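Local coordinates for glial cell-derived neurotrophic factor (Rattus norvegicus, PDB 1AGQ), which is a cystine-knot neurotrophic growth factor of the TGF-beta superfamily that probably supports neurons by binding cell-surface receptors, at residues S113-D116 with V120-I123. Residues are numbered along the deposited sequence; the frame is centred on the assembly and turned at random.
Sequences SFLD and VYHI
With CG between the backbone N and the carbonyl carbon (chi1 68°), Asp116 turns its carboxylate toward Val120 and His122 opposite, while His122, its CG anti to the carbonyl carbon (chi1 -63°), brings its imidazole edge to meet it. His122 NE2 donates to Asp116 OD2 at 3.0 Å; the oxygen lies in the ring plane, yet the donor stands well above the carboxylate plane. The other oxygen, Asp116 OD1, accepts from Val120 N at 2.8 Å, and Asp116 N returns a bond to Val120 O. Strands 112-115 and 121-124 form a two-stranded antiparallel beta hairpin at the surface of the TGF-beta-like domain, with Phe114 and His122 a hydrogen-bonded pair: His122 N reaches Phe114 O at 2.9 Å. On their face, His122 CB sits over the Phe114 ring, 4.1 Å from its centroid, and Tyr58 meets both rings edge-to-face. On the other face, Leu115 CD2 packs against Tyr121 CB at 3.7 Å and lies at the ring edge, and Ser113 OG forms a hydrogen bond with Tyr121 OH at 2.9 Å. An alanine in place of Asp116 would probably leave Val120 N and His122 NE2 without their acceptor and let the hairpin turn slacken. One carboxylate thus ties turn to strand, and its charge may favour a protonated His122.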
loop_
_atom_site.group_PDB
_atom_site.type_symbol
_atom_site.label_atom_id
_atom_site.label_comp_id
_atom_site.label_asym_id
_atom_site.label_seq_id
_atom_site.Cartn_x
_atom_site.Cartn_y
_atom_site.Cartn_z
ATOM N N SER B 113 23.613 14.434 -3.348
ATOM C CA SER B 113 24.830 15.153 -3.745
ATOM C C SER B 113 26.002 14.372 -3.173
ATOM O O SER B 113 25.927 13.863 -2.049
ATOM C CB SER B 113 24.858 16.552 -3.118
ATOM O OG SER B 113 24.013 17.449 -3.796
ATOM N N PHE B 114 27.082 14.270 -3.937
ATOM C CA PHE B 114 28.259 13.573 -3.431
ATOM C C PHE B 114 29.466 13.930 -4.269
ATOM O O PHE B 114 29.342 14.458 -5.388
ATOM C CB PHE B 114 28.050 12.038 -3.414
ATOM C CG PHE B 114 27.886 11.423 -4.776
ATOM C CD1 PHE B 114 26.635 11.387 -5.395
ATOM C CD2 PHE B 114 28.984 10.886 -5.455
ATOM C CE1 PHE B 114 26.481 10.830 -6.661
ATOM C CE2 PHE B 114 28.833 10.326 -6.726
ATOM C CZ PHE B 114 27.579 10.300 -7.327
ATOM N N LEU B 115 30.644 13.690 -3.706
ATOM C CA LEU B 115 31.866 13.943 -4.438
ATOM C C LEU B 115 32.368 12.543 -4.783
ATOM O O LEU B 115 32.314 11.630 -3.943
ATOM C CB LEU B 115 32.880 14.726 -3.581
ATOM C CG LEU B 115 32.494 16.128 -3.063
ATOM C CD1 LEU B 115 33.677 16.748 -2.327
ATOM C CD2 LEU B 115 32.077 17.034 -4.215
ATOM N N ASP B 116 32.797 12.351 -6.028
ATOM C CA ASP B 116 33.289 11.039 -6.421
ATOM C C ASP B 116 34.729 10.882 -5.971
ATOM O O ASP B 116 35.265 11.753 -5.277
ATOM C CB ASP B 116 33.149 10.829 -7.928
ATOM C CG ASP B 116 34.071 11.713 -8.755
ATOM O OD1 ASP B 116 34.979 12.372 -8.203
ATOM O OD2 ASP B 116 33.867 11.743 -9.991
ATOM N N VAL B 120 35.054 15.150 -7.749
ATOM C CA VAL B 120 34.150 15.806 -8.683
ATOM C C VAL B 120 32.733 15.744 -8.087
ATOM O O VAL B 120 32.265 14.691 -7.636
ATOM C CB VAL B 120 34.138 15.117 -10.057
ATOM C CG1 VAL B 120 32.967 15.632 -10.897
ATOM C CG2 VAL B 120 35.466 15.365 -10.764
ATOM N N TYR B 121 32.072 16.893 -8.071
ATOM C CA TYR B 121 30.730 17.007 -7.524
ATOM C C TYR B 121 29.681 16.466 -8.495
ATOM O O TYR B 121 29.732 16.737 -9.693
ATOM C CB TYR B 121 30.424 18.477 -7.208
ATOM C CG TYR B 121 28.994 18.723 -6.776
ATOM C CD1 TYR B 121 27.979 18.878 -7.722
ATOM C CD2 TYR B 121 28.658 18.816 -5.436
ATOM C CE1 TYR B 121 26.662 19.120 -7.320
ATOM C CE2 TYR B 121 27.360 19.056 -5.030
ATOM C CZ TYR B 121 26.369 19.209 -5.981
ATOM O OH TYR B 121 25.077 19.464 -5.557
ATOM N N HIS B 122 28.737 15.686 -7.967
ATOM C CA HIS B 122 27.665 15.113 -8.770
ATOM C C HIS B 122 26.383 15.162 -7.966
ATOM O O HIS B 122 26.409 15.084 -6.734
ATOM C CB HIS B 122 27.936 13.645 -9.083
ATOM C CG HIS B 122 29.162 13.408 -9.894
ATOM N ND1 HIS B 122 29.230 13.693 -11.241
ATOM C CD2 HIS B 122 30.350 12.845 -9.567
ATOM C CE1 HIS B 122 30.411 13.317 -11.706
ATOM N NE2 HIS B 122 31.106 12.801 -10.710
ATOM N N ILE B 123 25.250 15.278 -8.656
ATOM C CA ILE B 123 23.956 15.280 -7.967
ATOM C C ILE B 123 23.020 14.344 -8.743
ATOM O O ILE B 123 22.984 14.353 -9.979
ATOM C CB ILE B 123 23.355 16.724 -7.870
ATOM C CG1 ILE B 123 21.968 16.685 -7.224
ATOM C CG2 ILE B 123 23.255 17.351 -9.252
ATOM C CD1 ILE B 123 21.545 17.996 -6.626
#